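Local structure of greglin (Schistocerca gregaria, 4GI3) at residues B[30-35]-B[61-66]; B[26-31]-B[44-49]. The protein inhibits serine proteases as a disulfide-bonded protein, acting strongly on subtilisin and neutrophil elastase and more weakly on chymotrypsin, pancreatic elastase and cathepsin G. One frame throughout, in Å; residues are numbered along the deposited sequence.

Contact 1: B[30-35]-B[61-66]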
loop_
_atom_site.group_PDB
_atom_site.type_symbol
_atom_site.label_atom_id
_atom_site.label_comp_id
_atom_site.label_asym_id
_atom_site.label_seq_id
_atom_site.Cartn_x
_atom_site.Cartn_y
_atom_site.Cartn_z
ATOM N N ALA B 30 -4.875 -12.057 -3.343
ATOM C CA ALA B 30 -4.495 -13.360 -3.935
ATOM C C ALA B 30 -5.443 -14.376 -3.282
ATOM O O ALA B 30 -5.067 -15.043 -2.315
ATOM C CB ALA B 30 -3.035 -13.662 -3.629
ATOM N N PRO B 31 -6.748 -14.362 -3.666
ATOM C CA PRO B 31 -7.723 -15.178 -2.929
ATOM C C PRO B 31 -7.485 -16.672 -2.956
ATOM O O PRO B 31 -6.966 -17.212 -3.938
ATOM C CB PRO B 31 -9.074 -14.748 -3.492
ATOM C CG PRO B 31 -8.778 -14.201 -4.802
ATOM C CD PRO B 31 -7.401 -13.614 -4.758
ATOM N N VAL B 32 -7.837 -17.301 -1.838
ATOM C CA VAL B 32 -7.667 -18.729 -1.582
ATOM C C VAL B 32 -8.932 -19.303 -0.944
ATOM O O VAL B 32 -9.525 -18.703 -0.038
ATOM C CB VAL B 32 -6.413 -18.979 -0.711
ATOM C CG1 VAL B 32 -5.139 -18.600 -1.465
ATOM C CG2 VAL B 32 -6.485 -18.229 0.615
ATOM N N CYS B 33 -9.308 -20.490 -1.393
ATOM C CA CYS B 33 -10.498 -21.172 -0.905
ATOM C C CYS B 33 -10.139 -22.203 0.160
ATOM O O CYS B 33 -9.204 -22.986 -0.041
ATOM C CB CYS B 33 -11.233 -21.803 -2.081
ATOM S SG CYS B 33 -12.805 -22.575 -1.637
ATOM N N VAL B 34 -10.842 -22.170 1.310
ATOM C CA VAL B 34 -10.630 -23.100 2.424
ATOM C C VAL B 34 -11.943 -23.774 2.820
ATOM O O VAL B 34 -13.028 -23.213 2.603
ATOM C CB VAL B 34 -9.913 -22.512 3.680
ATOM C CG1 VAL B 34 -8.538 -21.936 3.344
ATOM C CG2 VAL B 34 -10.779 -21.491 4.419
ATOM N N GLU B 35 -11.829 -24.965 3.429
ATOM C CA GLU B 35 -12.952 -25.716 3.974
ATOM C C GLU B 35 -12.743 -25.767 5.462
ATOM O O GLU B 35 -11.684 -26.181 5.918
ATOM C CB GLU B 35 -13.050 -27.127 3.382
ATOM C CG GLU B 35 -14.330 -27.845 3.798
ATOM C CD GLU B 35 -14.554 -29.238 3.236
ATOM O OE1 GLU B 35 -13.806 -29.657 2.322
ATOM O OE2 GLU B 35 -15.500 -29.908 3.708
ATOM N N TYR B 61 -8.955 -25.321 9.206
ATOM C CA TYR B 61 -9.231 -25.286 7.775
ATOM C C TYR B 61 -8.285 -26.195 6.954
ATOM O O TYR B 61 -7.243 -26.633 7.428
ATOM C CB TYR B 61 -9.110 -23.822 7.271
ATOM C CG TYR B 61 -7.680 -23.320 7.323
ATOM C CD1 TYR B 61 -6.801 -23.548 6.263
ATOM C CD2 TYR B 61 -7.163 -22.749 8.486
ATOM C CE1 TYR B 61 -5.459 -23.180 6.342
ATOM C CE2 TYR B 61 -5.819 -22.386 8.578
ATOM C CZ TYR B 61 -4.976 -22.587 7.496
ATOM O OH TYR B 61 -3.654 -22.229 7.573
ATOM N N THR B 62 -8.638 -26.391 5.714
ATOM C CA THR B 62 -7.841 -27.081 4.714
ATOM C C THR B 62 -8.058 -26.376 3.399
ATOM O O THR B 62 -9.201 -26.030 3.083
ATOM C CB THR B 62 -8.141 -28.618 4.674
ATOM O OG1 THR B 62 -7.269 -29.216 3.725
ATOM C CG2 THR B 62 -9.588 -28.942 4.270
ATOM N N PHE B 63 -6.974 -26.157 2.622
ATOM C CA PHE B 63 -7.110 -25.565 1.290
ATOM C C PHE B 63 -7.771 -26.579 0.366
ATOM O O PHE B 63 -7.539 -27.786 0.485
ATOM C CB PHE B 63 -5.750 -25.153 0.695
ATOM C CG PHE B 63 -5.181 -23.905 1.318
ATOM C CD1 PHE B 63 -4.032 -23.958 2.090
ATOM C CD2 PHE B 63 -5.778 -22.665 1.107
ATOM C CE1 PHE B 63 -3.501 -22.802 2.673
ATOM C CE2 PHE B 63 -5.259 -21.513 1.708
ATOM C CZ PHE B 63 -4.139 -21.597 2.512
ATOM N N VAL B 64 -8.608 -26.077 -0.534
ATOM C CA VAL B 64 -9.367 -26.841 -1.526
ATOM C C VAL B 64 -9.352 -26.051 -2.846
ATOM O O VAL B 64 -9.061 -24.844 -2.794
ATOM C CB VAL B 64 -10.828 -27.127 -1.025
ATOM C CG1 VAL B 64 -10.844 -27.966 0.251
ATOM C CG2 VAL B 64 -11.643 -25.844 -0.841
ATOM N N PRO B 65 -9.653 -26.657 -4.031
ATOM C CA PRO B 65 -9.682 -25.858 -5.268
ATOM C C PRO B 65 -10.707 -24.715 -5.172
ATOM O O PRO B 65 -11.710 -24.822 -4.455
ATOM C CB PRO B 65 -10.070 -26.883 -6.349
ATOM C CG PRO B 65 -9.701 -28.210 -5.768
ATOM C CD PRO B 65 -10.000 -28.071 -4.308
ATOM N N ARG B 66 -10.396 -23.596 -5.833
ATOM C CA ARG B 66 -11.187 -22.361 -5.861
ATOM C C ARG B 66 -12.689 -22.591 -6.169
ATOM O O ARG B 66 -13.541 -21.964 -5.540
ATOM C CB ARG B 66 -10.570 -21.398 -6.877
ATOM C CG ARG B 66 -10.974 -19.946 -6.690
ATOM C CD ARG B 66 -10.614 -19.179 -7.939
ATOM N NE ARG B 66 -10.811 -17.736 -7.802
ATOM C CZ ARG B 66 -9.880 -16.885 -7.384
ATOM N NH1 ARG B 66 -8.684 -17.326 -7.012
ATOM N NH2 ARG B 66 -10.140 -15.587 -7.327
HETATM O O HOH W 1 -7.102 -19.327 -5.715
HETATM O O HOH W 2 -7.376 -22.684 -2.308
#

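Contact 2: B[26-31]-B[44-49]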
loop_
_atom_site.group_PDB
_atom_site.type_symbol
_atom_site.label_atom_id
_atom_site.label_comp_id
_atom_site.label_asym_id
_atom_site.label_seq_id
_atom_site.Cartn_x
_atom_site.Cartn_y
_atom_site.Cartn_z
ATOM N N PRO B 26 -0.322 -8.163 4.697
ATOM C CA PRO B 26 -0.168 -7.258 3.554
ATOM C C PRO B 26 -1.483 -7.191 2.786
ATOM O O PRO B 26 -2.258 -8.148 2.831
ATOM C CB PRO B 26 0.927 -7.925 2.706
ATOM C CG PRO B 26 1.473 -9.035 3.542
ATOM C CD PRO B 26 0.354 -9.447 4.433
ATOM N N LEU B 27 -1.734 -6.091 2.069
ATOM C CA LEU B 27 -2.992 -5.956 1.344
ATOM C C LEU B 27 -2.911 -6.387 -0.117
ATOM O O LEU B 27 -3.355 -5.698 -1.033
ATOM C CB LEU B 27 -3.708 -4.607 1.619
ATOM C CG LEU B 27 -4.466 -4.581 2.954
ATOM C CD1 LEU B 27 -4.729 -3.147 3.429
ATOM C CD2 LEU B 27 -5.800 -5.366 2.834
ATOM N N ILE B 28 -2.306 -7.566 -0.323
ATOM C CA ILE B 28 -2.211 -8.191 -1.635
ATOM C C ILE B 28 -3.511 -8.971 -1.810
ATOM O O ILE B 28 -4.002 -9.583 -0.856
ATOM C CB ILE B 28 -0.954 -9.103 -1.724
ATOM C CG1 ILE B 28 -0.899 -9.814 -3.089
ATOM C CG2 ILE B 28 -0.856 -10.105 -0.516
ATOM C CD1 ILE B 28 0.479 -10.067 -3.635
ATOM N N TYR B 29 -4.087 -8.915 -3.002
ATOM C CA TYR B 29 -5.303 -9.674 -3.262
ATOM C C TYR B 29 -4.866 -10.914 -4.026
ATOM O O TYR B 29 -4.491 -10.834 -5.193
ATOM C CB TYR B 29 -6.319 -8.827 -4.059
ATOM C CG TYR B 29 -7.574 -9.581 -4.438
ATOM C CD1 TYR B 29 -8.535 -9.896 -3.485
ATOM C CD2 TYR B 29 -7.823 -9.939 -5.764
ATOM C CE1 TYR B 29 -9.702 -10.581 -3.830
ATOM C CE2 TYR B 29 -8.994 -10.607 -6.124
ATOM C CZ TYR B 29 -9.932 -10.921 -5.153
ATOM O OH TYR B 29 -11.090 -11.587 -5.491
ATOM N N ALA B 30 -4.875 -12.057 -3.343
ATOM C CA ALA B 30 -4.495 -13.360 -3.935
ATOM C C ALA B 30 -5.443 -14.376 -3.282
ATOM O O ALA B 30 -5.067 -15.043 -2.315
ATOM C CB ALA B 30 -3.035 -13.662 -3.629
ATOM N N PRO B 31 -6.748 -14.362 -3.666
ATOM C CA PRO B 31 -7.723 -15.178 -2.929
ATOM C C PRO B 31 -7.485 -16.672 -2.956
ATOM O O PRO B 31 -6.966 -17.212 -3.938
ATOM C CB PRO B 31 -9.074 -14.748 -3.492
ATOM C CG PRO B 31 -8.778 -14.201 -4.802
ATOM C CD PRO B 31 -7.401 -13.614 -4.758
ATOM N N PHE B 44 -10.894 -16.425 1.292
ATOM C CA PHE B 44 -10.184 -15.389 2.037
ATOM C C PHE B 44 -9.386 -14.537 1.049
ATOM O O PHE B 44 -9.013 -15.028 -0.007
ATOM C CB PHE B 44 -9.259 -16.016 3.092
ATOM C CG PHE B 44 -9.916 -16.432 4.386
ATOM C CD1 PHE B 44 -10.598 -17.642 4.483
ATOM C CD2 PHE B 44 -9.837 -15.626 5.515
ATOM C CE1 PHE B 44 -11.196 -18.032 5.686
ATOM C CE2 PHE B 44 -10.420 -16.025 6.721
ATOM C CZ PHE B 44 -11.088 -17.233 6.800
ATOM N N VAL B 45 -9.147 -13.248 1.370
ATOM C CA VAL B 45 -8.416 -12.354 0.462
ATOM C C VAL B 45 -6.984 -12.823 0.112
ATOM O O VAL B 45 -6.506 -12.528 -0.975
ATOM C CB VAL B 45 -8.480 -10.873 0.897
ATOM C CG1 VAL B 45 -9.914 -10.350 0.789
ATOM C CG2 VAL B 45 -7.964 -10.704 2.311
ATOM N N ASN B 46 -6.345 -13.571 1.021
ATOM C CA ASN B 46 -5.014 -14.162 0.856
ATOM C C ASN B 46 -4.725 -15.180 1.953
ATOM O O ASN B 46 -5.449 -15.229 2.959
ATOM C CB ASN B 46 -3.904 -13.079 0.799
ATOM C CG ASN B 46 -3.828 -12.184 1.995
ATOM O OD1 ASN B 46 -3.804 -12.629 3.148
ATOM N ND2 ASN B 46 -3.742 -10.883 1.741
ATOM N N GLU B 47 -3.611 -15.952 1.794
ATOM C CA GLU B 47 -3.176 -16.947 2.771
ATOM C C GLU B 47 -2.889 -16.331 4.123
ATOM O O GLU B 47 -3.198 -16.962 5.117
ATOM C CB GLU B 47 -1.924 -17.676 2.296
ATOM C CG GLU B 47 -2.139 -18.829 1.344
ATOM C CD GLU B 47 -0.842 -19.574 1.071
ATOM O OE1 GLU B 47 -0.154 -19.949 2.049
ATOM O OE2 GLU B 47 -0.490 -19.741 -0.119
ATOM N N CYS B 48 -2.304 -15.099 4.187
ATOM C CA CYS B 48 -2.033 -14.459 5.476
ATOM C C CYS B 48 -3.290 -14.346 6.336
ATOM O O CYS B 48 -3.229 -14.617 7.530
ATOM C CB CYS B 48 -1.353 -13.099 5.311
ATOM S SG CYS B 48 -0.831 -12.345 6.878
ATOM N N GLU B 49 -4.414 -13.934 5.735
ATOM C CA GLU B 49 -5.690 -13.778 6.451
ATOM C C GLU B 49 -6.236 -15.114 6.978
ATOM O O GLU B 49 -6.748 -15.152 8.101
ATOM C CB GLU B 49 -6.730 -13.037 5.611
ATOM C CG GLU B 49 -6.433 -11.543 5.421
ATOM C CD GLU B 49 -6.357 -10.621 6.632
ATOM O OE1 GLU B 49 -5.697 -9.563 6.512
ATOM O OE2 GLU B 49 -6.958 -10.932 7.686
HETATM O O HOH W 3 -4.950 -8.771 3.786
HETATM O O HOH W 4 -2.781 -15.837 -1.082
#

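Contact 1: B[30-35]-B[61-66]
Val34 supplies the main bump of this contact, and the rings of Tyr61 and Phe63 make the hollow that receives it. Its CG1 methyl lies 3.6 Å from CD2 of Phe63 and 3.8 Å from CD1 of Tyr61, approaching both rings obliquely, so that one branch wedges between two aromatic groups two residues apart. Val32 CG2 adds to the same side of the Phe63 ring, meeting its edge 3.7 Å from CE2. CG anti to the carbonyl carbon (chi1 -75°) swings the ring of Phe63 back so that its CD2-CE2 side lies along Val32 and Val34. Helix 47-57 covers part of this face, Val50 touching Val32, Val34 and Tyr61, and Glu47 touching Phe63.

The reverse face is shaped differently. Cys33, disulfide-bonded to Cys69, carries its sulfur anti to the backbone N (chi1 -175°), where SG meets Val64 CG2 at 3.6 Å. The other branch of Val64 turns to Glu35, with CG1 3.9 Å from its CB, and Thr62 CG2 lies against the same CB.

Between the faces runs the backbone ladder. Glu35 N donates to Thr62 O over 2.9 Å and Thr62 N returns a bond to Glu35 O, while Val64 N reaches Cys33 O at 3.2 Å from above the carbonyl plane. Past Val64 the ladder goes on through a water, which accepts from Cys33 N and donates to Val64 O. Farther out the extended Arg66 lies obliquely against the Pro31 ring, NH2 3.2 Å from CG. With the strand segments at 135°, this is a splayed antiparallel pairing of the central and one outer strand, consistent with the small three-stranded sheet and helix of Kazal-type inhibitors.

Contact 2: B[26-31]-B[44-49]
Asn46 reaches across to the loop 26-31 with its amide nitrogen and, at the same time, caps the helix that follows. ND2 donates to Ile28 O at 2.9 Å in a nearly straight bond (167° at the hydrogen) that lies in both the amide plane and the carbonyl plane. A weak, bent bond joins the same nitrogen to Pro26 O at 3.3 Å. Water 3 also accepts from ND2 and donates to Pro26 O and Glu49 OE1, so two amide hydrogens serve three acceptors. CG stands between the backbone N and the carbonyl carbon (chi1 58°), which lets OD1 accept from Glu49 N at 3.0 Å as the N-cap bond. Both ends of the amide are thus engaged and its flip state is fixed.

Toward the C-terminal end of the loop, Ala30 N gives its hydrogen to Val45 O over 2.9 Å. Ala30 O takes a water that is in turn bonded to Glu47 N; the CA-H of Asn46 also points at Ala30 O, with CA 3.3 Å from that oxygen. Within the loop, Pro31 CD sits over the face of the Tyr29 ring.

In Kazal inhibitors the equivalent asparagine holds the carbonyls flanking the reactive-site residue, here probably Leu27. The chemistry implies a loop whose carbonyls are held chiefly by a side chain rooted at a helix start, with the Ala30-Val45 bond and the Cys25-Cys48 disulfide beside it, which probably limits its motion, consistent with a canonical protease-binding conformation.

In the fold
From the N terminus, the chain leaves the short strand 25-26, passes through the loop 26-31 and enters strand 32-36; both contacts start from this run and share Ala30 and Pro31. Contact 2 closes first, after the hairpin with strand 41-44, tying the loop to the start of helix 47-57. Contact 1 closes later, when the chain has left the helix and returns as strand 61-63. The two closures overlap and cross without nesting, since the chain opens contact 1 before contact 2 is shut. They meet where Val32 O faces Phe44 N and Phe63 packs on Glu47, joining loop, sheet and helix into one compact unit.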